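Local coordinates for protein serine protease inhibitor (Schistosoma haematobium, PDB 3STO) that probably inhibits serine proteases, as expected of a member of the serpin family from a parasitic trematode, at residues Y26-L40 / L300-I313. Sequence-based numbering, arbitrary orientation.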
ATOM      1  N   TYR A  26     -10.322   1.037  -6.161  1.00 14.29           N
ATOM      2  CA  TYR A  26      -8.948   0.895  -6.572  1.00 18.70           C
ATOM      3  C   TYR A  26      -8.509  -0.600  -6.605  1.00 22.87           C
ATOM      4  O   TYR A  26      -7.797  -1.032  -7.507  1.00 23.47           O
ATOM      5  CB  TYR A  26      -8.056   1.730  -5.677  1.00 15.19           C
ATOM      6  CG  TYR A  26      -6.615   1.365  -5.792  1.00 20.12           C
ATOM      7  CD1 TYR A  26      -5.874   1.771  -6.902  1.00 24.28           C
ATOM      8  CD2 TYR A  26      -5.985   0.580  -4.809  1.00 20.76           C
ATOM      9  CE1 TYR A  26      -4.528   1.434  -7.038  1.00 23.06           C
ATOM     10  CE2 TYR A  26      -4.636   0.240  -4.918  1.00 16.54           C
ATOM     11  CZ  TYR A  26      -3.914   0.676  -6.046  1.00 26.72           C
ATOM     12  OH  TYR A  26      -2.582   0.381  -6.202  1.00 22.67           O
ATOM     13  N   LEU A  27      -8.946  -1.386  -5.630  1.00 23.58           N
ATOM     14  CA  LEU A  27      -8.472  -2.771  -5.533  1.00 22.13           C
ATOM     15  C   LEU A  27      -9.147  -3.695  -6.549  1.00 18.26           C
ATOM     16  O   LEU A  27      -8.472  -4.504  -7.139  1.00 29.83           O
ATOM     17  CB  LEU A  27      -8.583  -3.306  -4.098  1.00 23.91           C
ATOM     18  CG  LEU A  27      -7.585  -2.794  -3.054  1.00 20.34           C
ATOM     19  CD1 LEU A  27      -7.996  -3.238  -1.673  1.00 19.84           C
ATOM     20  CD2 LEU A  27      -6.174  -3.246  -3.340  1.00 15.19           C
ATOM     21  N   SER A  28     -10.448  -3.530  -6.806  1.00 21.72           N
ATOM     22  CA  SER A  28     -11.103  -4.343  -7.838  1.00 27.87           C
ATOM     23  C   SER A  28     -10.572  -4.125  -9.225  1.00 24.74           C
ATOM     24  O   SER A  28     -10.773  -4.957 -10.084  1.00 47.37           O
ATOM     25  CB  SER A  28     -12.611  -4.168  -7.894  1.00 21.51           C
ATOM     26  OG  SER A  28     -12.968  -2.857  -7.572  1.00 35.30           O
ATOM     27  N   THR A  29      -9.871  -3.033  -9.458  1.00 19.64           N
ATOM     28  CA  THR A  29      -9.403  -2.778 -10.801  1.00 24.50           C
ATOM     29  C   THR A  29      -7.967  -3.207 -10.934  1.00 18.37           C
ATOM     30  O   THR A  29      -7.606  -3.932 -11.848  1.00 31.81           O
ATOM     31  CB  THR A  29      -9.540  -1.290 -11.205  1.00 24.36           C
ATOM     32  OG1 THR A  29     -10.933  -0.940 -11.230  1.00 40.85           O
ATOM     33  CG2 THR A  29      -8.914  -1.067 -12.597  1.00 22.28           C
ATOM     34  N   VAL A  30      -7.154  -2.762 -10.003  1.00 21.38           N
ATOM     35  CA  VAL A  30      -5.726  -2.950 -10.103  1.00 21.19           C
ATOM     36  C   VAL A  30      -5.342  -4.429  -9.962  1.00 23.99           C
ATOM     37  O   VAL A  30      -4.328  -4.845 -10.491  1.00 23.66           O
ATOM     38  CB  VAL A  30      -4.992  -2.113  -9.053  1.00 21.31           C
ATOM     39  CG1 VAL A  30      -5.139  -2.725  -7.649  1.00 19.02           C
ATOM     40  CG2 VAL A  30      -3.527  -1.967  -9.438  1.00 20.05           C
ATOM     41  N   THR A  31      -6.142  -5.242  -9.279  1.00 21.41           N
ATOM     42  CA  THR A  31      -5.680  -6.620  -9.065  1.00 30.58           C
ATOM     43  C   THR A  31      -6.010  -7.512 -10.245  1.00 26.23           C
ATOM     44  O   THR A  31      -5.403  -8.572 -10.396  1.00 23.00           O
ATOM     45  CB  THR A  31      -6.176  -7.277  -7.740  1.00 20.82           C
ATOM     46  OG1 THR A  31      -7.586  -7.499  -7.797  1.00 21.54           O
ATOM     47  CG2 THR A  31      -5.823  -6.426  -6.515  1.00 16.39           C
ATOM     48  N   ALA A  32      -6.942  -7.057 -11.086  1.00 28.39           N
ATOM     49  CA  ALA A  32      -7.457  -7.841 -12.227  1.00 28.60           C
ATOM     50  C   ALA A  32      -6.365  -8.473 -13.133  1.00 27.91           C
ATOM     51  O   ALA A  32      -6.481  -9.628 -13.528  1.00 30.45           O
ATOM     52  CB  ALA A  32      -8.446  -6.996 -13.062  1.00 23.13           C
ATOM     53  N   ASP A  33      -5.300  -7.721 -13.415  1.00 27.43           N
ATOM     54  CA  ASP A  33      -4.278  -8.138 -14.369  1.00 25.54           C
ATOM     55  C   ASP A  33      -3.048  -8.839 -13.764  1.00 27.49           C
ATOM     56  O   ASP A  33      -2.059  -9.046 -14.441  1.00 30.57           O
ATOM     57  CB  ASP A  33      -3.856  -6.914 -15.215  1.00 26.27           C
ATOM     58  CG  ASP A  33      -4.998  -6.392 -16.111  1.00 36.03           C
ATOM     59  OD1 ASP A  33      -5.884  -7.183 -16.526  1.00 43.16           O
ATOM     60  OD2 ASP A  33      -5.018  -5.188 -16.428  1.00 42.50           O
ATOM     61  N   PHE A  34      -3.106  -9.213 -12.491  1.00 28.67           N
ATOM     62  CA  PHE A  34      -1.931  -9.797 -11.836  1.00 31.06           C
ATOM     63  C   PHE A  34      -2.174 -11.247 -11.415  1.00 32.08           C
ATOM     64  O   PHE A  34      -1.489 -11.772 -10.519  1.00 21.69           O
ATOM     65  CB  PHE A  34      -1.478  -8.920 -10.651  1.00 30.76           C
ATOM     66  CG  PHE A  34      -1.031  -7.563 -11.074  1.00 36.63           C
ATOM     67  CD1 PHE A  34       0.270  -7.351 -11.501  1.00 52.13           C
ATOM     68  CD2 PHE A  34      -1.919  -6.518 -11.119  1.00 33.31           C
ATOM     69  CE1 PHE A  34       0.685  -6.111 -11.935  1.00 53.35           C
ATOM     70  CE2 PHE A  34      -1.509  -5.259 -11.552  1.00 43.33           C
ATOM     71  CZ  PHE A  34      -0.207  -5.061 -11.959  1.00 55.60           C
ATOM     72  N   GLY A  35      -3.154 -11.870 -12.077  1.00 26.27           N
ATOM     73  CA  GLY A  35      -3.500 -13.267 -11.870  1.00 23.91           C
ATOM     74  C   GLY A  35      -2.273 -14.157 -11.931  1.00 23.92           C
ATOM     75  O   GLY A  35      -2.265 -15.221 -11.365  1.00 20.80           O
ATOM     76  N   GLY A  36      -1.216 -13.716 -12.605  1.00 34.15           N
ATOM     77  CA  GLY A  36      -0.035 -14.552 -12.714  1.00 27.95           C
ATOM     78  C   GLY A  36       1.231 -14.027 -12.062  1.00 36.25           C
ATOM     79  O   GLY A  36       2.299 -14.591 -12.274  1.00 32.52           O
ATOM     80  N   ASP A  37       1.140 -12.960 -11.271  1.00 28.09           N
ATOM     81  CA  ASP A  37       2.337 -12.435 -10.631  1.00 29.72           C
ATOM     82  C   ASP A  37       2.221 -12.351  -9.104  1.00 25.68           C
ATOM     83  O   ASP A  37       1.135 -12.434  -8.545  1.00 21.82           O
ATOM     84  CB  ASP A  37       2.659 -11.038 -11.187  1.00 32.90           C
ATOM     85  CG  ASP A  37       2.758 -11.012 -12.700  1.00 51.62           C
ATOM     86  OD1 ASP A  37       3.472 -11.860 -13.275  1.00 62.21           O
ATOM     87  OD2 ASP A  37       2.121 -10.133 -13.324  1.00 61.40           O
ATOM     88  N   ASN A  38       3.347 -12.142  -8.438  1.00 19.83           N
ATOM     89  CA  ASN A  38       3.280 -11.525  -7.117  1.00 27.92           C
ATOM     90  C   ASN A  38       2.610 -10.134  -7.230  1.00 31.87           C
ATOM     91  O   ASN A  38       2.770  -9.414  -8.216  1.00 30.42           O
ATOM     92  CB  ASN A  38       4.657 -11.378  -6.473  1.00 20.46           C
ATOM     93  CG  ASN A  38       5.329 -12.725  -6.148  1.00 24.17           C
ATOM     94  OD1 ASN A  38       4.671 -13.724  -5.819  1.00 19.98           O
ATOM     95  ND2 ASN A  38       6.661 -12.733  -6.213  1.00 17.09           N
ATOM     96  N   PHE A  39       1.831  -9.770  -6.230  1.00 26.53           N
ATOM     97  CA  PHE A  39       1.217  -8.466  -6.223  1.00 21.00           C
ATOM     98  C   PHE A  39       1.401  -7.815  -4.850  1.00 22.58           C
ATOM     99  O   PHE A  39       1.316  -8.490  -3.826  1.00 19.11           O
ATOM    100  CB  PHE A  39      -0.272  -8.562  -6.574  1.00 17.83           C
ATOM    101  CG  PHE A  39      -0.972  -7.267  -6.466  1.00 19.05           C
ATOM    102  CD1 PHE A  39      -0.870  -6.321  -7.493  1.00 26.07           C
ATOM    103  CD2 PHE A  39      -1.694  -6.951  -5.313  1.00 23.55           C
ATOM    104  CE1 PHE A  39      -1.518  -5.056  -7.398  1.00 29.71           C
ATOM    105  CE2 PHE A  39      -2.346  -5.698  -5.198  1.00 30.75           C
ATOM    106  CZ  PHE A  39      -2.261  -4.745  -6.250  1.00 26.76           C
ATOM    107  N   LEU A  40       1.630  -6.506  -4.837  1.00 18.24           N
ATOM    108  CA  LEU A  40       1.837  -5.773  -3.592  1.00 22.38           C
ATOM    109  C   LEU A  40       1.351  -4.330  -3.786  1.00 22.17           C
ATOM    110  O   LEU A  40       1.741  -3.669  -4.734  1.00 26.44           O
ATOM    111  CB  LEU A  40       3.330  -5.810  -3.233  1.00 20.46           C
ATOM    112  CG  LEU A  40       3.857  -4.982  -2.075  1.00 29.51           C
ATOM    113  CD1 LEU A  40       3.110  -5.330  -0.825  1.00 27.33           C
ATOM    114  CD2 LEU A  40       5.346  -5.184  -1.879  1.00 23.88           C
ATOM    115  N   LEU A 300       9.279  -8.938  -0.982  1.00 25.00           N
ATOM    116  CA  LEU A 300       8.793  -8.424  -2.274  1.00 31.12           C
ATOM    117  C   LEU A 300       9.099  -6.960  -2.451  1.00 27.31           C
ATOM    118  O   LEU A 300       8.870  -6.134  -1.550  1.00 25.90           O
ATOM    119  CB  LEU A 300       7.275  -8.551  -2.453  1.00 23.01           C
ATOM    120  CG  LEU A 300       6.502  -9.810  -2.159  1.00 26.43           C
ATOM    121  CD1 LEU A 300       5.092  -9.612  -2.688  1.00 26.98           C
ATOM    122  CD2 LEU A 300       7.178 -11.032  -2.761  1.00 39.02           C
ATOM    123  N   LYS A 301       9.583  -6.645  -3.640  1.00 27.26           N
ATOM    124  CA  LYS A 301       9.666  -5.267  -4.123  1.00 27.02           C
ATOM    125  C   LYS A 301       8.815  -5.096  -5.373  1.00 28.07           C
ATOM    126  O   LYS A 301       8.641  -6.019  -6.154  1.00 28.76           O
ATOM    127  CB  LYS A 301      11.116  -4.910  -4.411  1.00 17.04           C
ATOM    128  CG  LYS A 301      11.841  -4.839  -3.146  1.00 21.55           C
ATOM    129  CD  LYS A 301      13.336  -4.598  -3.296  1.00 28.68           C
ATOM    130  CE  LYS A 301      13.980  -4.992  -1.950  1.00 27.72           C
ATOM    131  NZ  LYS A 301      15.474  -4.646  -1.817  1.00 39.17           N
ATOM    132  N   ASN A 302       8.274  -3.911  -5.575  1.00 23.61           N
ATOM    133  CA  ASN A 302       7.595  -3.670  -6.825  1.00 19.43           C
ATOM    134  C   ASN A 302       7.368  -2.198  -7.090  1.00 23.73           C
ATOM    135  O   ASN A 302       7.457  -1.362  -6.176  1.00 25.83           O
ATOM    136  CB  ASN A 302       6.305  -4.500  -6.931  1.00 13.78           C
ATOM    137  CG  ASN A 302       5.112  -3.828  -6.318  1.00 21.61           C
ATOM    138  OD1 ASN A 302       5.218  -2.818  -5.611  1.00 36.66           O
ATOM    139  ND2 ASN A 302       3.955  -4.385  -6.587  1.00 24.46           N
ATOM    140  N   THR A 303       7.094  -1.904  -8.352  1.00 26.72           N
ATOM    141  CA  THR A 303       6.834  -0.545  -8.832  1.00 26.39           C
ATOM    142  C   THR A 303       5.553  -0.602  -9.637  1.00 25.03           C
ATOM    143  O   THR A 303       5.464  -1.320 -10.623  1.00 30.81           O
ATOM    144  CB  THR A 303       7.924  -0.095  -9.788  1.00 27.01           C
ATOM    145  OG1 THR A 303       9.172  -0.014  -9.092  1.00 34.64           O
ATOM    146  CG2 THR A 303       7.583   1.266 -10.349  1.00 47.86           C
ATOM    147  N   LEU A 304       4.531   0.102  -9.192  1.00 26.87           N
ATOM    148  CA  LEU A 304       3.286   0.131  -9.944  1.00 28.79           C
ATOM    149  C   LEU A 304       3.153   1.436 -10.713  1.00 26.74           C
ATOM    150  O   LEU A 304       3.451   2.523 -10.168  1.00 28.36           O
ATOM    151  CB  LEU A 304       2.108   0.019  -8.996  1.00 32.40           C
ATOM    152  CG  LEU A 304       1.841  -1.304  -8.316  1.00 44.72           C
ATOM    153  CD1 LEU A 304       0.645  -1.096  -7.421  1.00 31.52           C
ATOM    154  CD2 LEU A 304       1.582  -2.364  -9.368  1.00 38.29           C
ATOM    155  N   ASP A 305       2.713   1.316 -11.966  1.00 32.09           N
ATOM    156  CA  ASP A 305       2.232   2.446 -12.767  1.00 28.22           C
ATOM    157  C   ASP A 305       0.744   2.500 -12.518  1.00 28.63           C
ATOM    158  O   ASP A 305       0.008   1.610 -12.934  1.00 29.44           O
ATOM    159  CB  ASP A 305       2.502   2.218 -14.260  1.00 27.18           C
ATOM    160  CG  ASP A 305       1.687   3.164 -15.174  1.00 51.95           C
ATOM    161  OD1 ASP A 305       1.198   4.230 -14.707  1.00 50.59           O
ATOM    162  OD2 ASP A 305       1.535   2.844 -16.380  1.00 52.18           O
ATOM    163  N   LEU A 306       0.295   3.537 -11.825  1.00 29.17           N
ATOM    164  CA  LEU A 306      -1.116   3.624 -11.474  1.00 25.21           C
ATOM    165  C   LEU A 306      -1.973   4.426 -12.449  1.00 19.86           C
ATOM    166  O   LEU A 306      -3.212   4.489 -12.300  1.00 24.61           O
ATOM    167  CB  LEU A 306      -1.255   4.172 -10.059  1.00 31.26           C
ATOM    168  CG  LEU A 306      -0.476   3.212  -9.177  1.00 30.63           C
ATOM    169  CD1 LEU A 306      -0.154   3.835  -7.874  1.00 31.69           C
ATOM    170  CD2 LEU A 306      -1.277   1.952  -9.027  1.00 27.13           C
ATOM    171  N   VAL A 307      -1.345   5.015 -13.459  1.00 19.91           N
ATOM    172  CA  VAL A 307      -2.109   5.887 -14.362  1.00 27.24           C
ATOM    173  C   VAL A 307      -3.328   5.189 -15.009  1.00 20.34           C
ATOM    174  O   VAL A 307      -4.426   5.715 -14.937  1.00 26.50           O
ATOM    175  CB  VAL A 307      -1.207   6.597 -15.400  1.00 30.89           C
ATOM    176  CG1 VAL A 307      -2.064   7.273 -16.458  1.00 23.92           C
ATOM    177  CG2 VAL A 307      -0.287   7.591 -14.709  1.00 22.52           C
ATOM    178  N   PRO A 308      -3.140   3.971 -15.598  1.00 31.83           N
ATOM    179  CA  PRO A 308      -4.268   3.253 -16.226  1.00 22.25           C
ATOM    180  C   PRO A 308      -5.401   2.907 -15.252  1.00 28.27           C
ATOM    181  O   PRO A 308      -6.576   3.134 -15.565  1.00 29.10           O
ATOM    182  CB  PRO A 308      -3.615   1.980 -16.775  1.00 34.11           C
ATOM    183  CG  PRO A 308      -2.153   2.352 -16.961  1.00 30.74           C
ATOM    184  CD  PRO A 308      -1.853   3.277 -15.827  1.00 24.00           C
ATOM    185  N   THR A 309      -5.057   2.378 -14.084  1.00 23.89           N
ATOM    186  CA  THR A 309      -6.063   2.077 -13.063  1.00 19.77           C
ATOM    187  C   THR A 309      -6.817   3.317 -12.630  1.00 19.27           C
ATOM    188  O   THR A 309      -8.038   3.278 -12.505  1.00 18.38           O
ATOM    189  CB  THR A 309      -5.423   1.472 -11.780  1.00 24.21           C
ATOM    190  OG1 THR A 309      -4.684   0.296 -12.111  1.00 37.60           O
ATOM    191  CG2 THR A 309      -6.494   1.130 -10.755  1.00 21.46           C
ATOM    192  N   LEU A 310      -6.072   4.398 -12.373  1.00 17.31           N
ATOM    193  CA  LEU A 310      -6.670   5.701 -12.017  1.00 27.95           C
ATOM    194  C   LEU A 310      -7.567   6.292 -13.117  1.00 21.45           C
ATOM    195  O   LEU A 310      -8.622   6.842 -12.828  1.00 18.06           O
ATOM    196  CB  LEU A 310      -5.599   6.723 -11.593  1.00 18.22           C
ATOM    197  CG  LEU A 310      -4.892   6.416 -10.266  1.00 22.98           C
ATOM    198  CD1 LEU A 310      -3.733   7.343 -10.050  1.00 25.04           C
ATOM    199  CD2 LEU A 310      -5.862   6.502  -9.107  1.00 28.55           C
ATOM    200  N   LYS A 311      -7.156   6.150 -14.371  1.00 15.99           N
ATOM    201  CA  LYS A 311      -8.025   6.531 -15.475  1.00 20.43           C
ATOM    202  C   LYS A 311      -9.291   5.731 -15.403  1.00 21.70           C
ATOM    203  O   LYS A 311     -10.417   6.275 -15.430  1.00 27.26           O
ATOM    204  CB  LYS A 311      -7.345   6.290 -16.821  1.00 22.13           C
ATOM    205  CG  LYS A 311      -6.430   7.411 -17.254  1.00 19.14           C
ATOM    206  CD  LYS A 311      -5.536   6.992 -18.392  1.00 23.39           C
ATOM    207  CE  LYS A 311      -4.829   8.186 -18.938  1.00 24.15           C
ATOM    208  NZ  LYS A 311      -3.726   7.793 -19.870  1.00 38.87           N
ATOM    209  N   SER A 312      -9.105   4.423 -15.319  1.00 20.90           N
ATOM    210  CA  SER A 312     -10.223   3.493 -15.205  1.00 22.38           C
ATOM    211  C   SER A 312     -11.220   3.795 -14.070  1.00 29.26           C
ATOM    212  O   SER A 312     -12.402   3.515 -14.210  1.00 35.75           O
ATOM    213  CB  SER A 312      -9.700   2.075 -15.051  1.00 25.44           C
ATOM    214  OG  SER A 312     -10.770   1.224 -14.708  1.00 48.81           O
ATOM    215  N   ILE A 313     -10.767   4.368 -12.952  1.00 26.22           N
ATOM    216  CA  ILE A 313     -11.698   4.651 -11.869  1.00 18.61           C
ATOM    217  C   ILE A 313     -12.151   6.100 -11.815  1.00 23.57           C
ATOM    218  O   ILE A 313     -12.793   6.515 -10.840  1.00 31.85           O
ATOM    219  CB  ILE A 313     -11.200   4.161 -10.442  1.00 29.49           C
ATOM    220  CG1 ILE A 313      -9.988   4.949  -9.949  1.00 25.03           C
ATOM    221  CG2 ILE A 313     -10.888   2.654 -10.431  1.00 22.72           C
ATOM    222  CD1 ILE A 313      -9.429   4.371  -8.660  1.00 24.07           C
TER
HETATM  223  O   HOH W   1     -12.862   0.150 -13.218  1.00 41.76           O
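Asn302 extends from strand 300-305 toward Leu40 and donates ND2 to the backbone O of Leu40 at 3.0 Å, a fairly straight bond (154° at the hydrogen) that lies in the carbonyl plane on a lone pair. Beside it, Leu40 CD2 rests 3.9 Å from Leu300 CB, while the branched end of Leu300 lies against Asn38. Farther along the strand, Leu304 divides its methyls: CD2 meets Phe34 CZ at 4.1 Å, and CD1 points to the hydroxyl of Tyr26. With CG anti to the backbone N (chi1 165°), the Tyr26 ring takes Leu306 CD2 at its edge, 3.5 Å from OH, with Val30 CG1 over one face. Thr309 packs against the helix, its CG2 3.8 Å from Thr29 CG2 and its OG1 beside Val30 CG2. At the outer margin a water joins Thr29 OG1 (3.0 Å) to Ser312 OG.

Second-shell bonds set these groups: Asn344 ND2 gives to Asn302 OD1, Thr41 OG1 bonds Tyr26 OH, and Asn38 OD1 accepts from Met400 N and Asn401 N. Asp305 OD1 caps helix 307-312 through Val307 N. The axis of 26-30, the end of helix 18-30, crosses that of helix 307-312 at 123°. In the serpin fold this joins the first helix and sheet B strand 39-41 to sheet A strand 287-305 and the short helix after it.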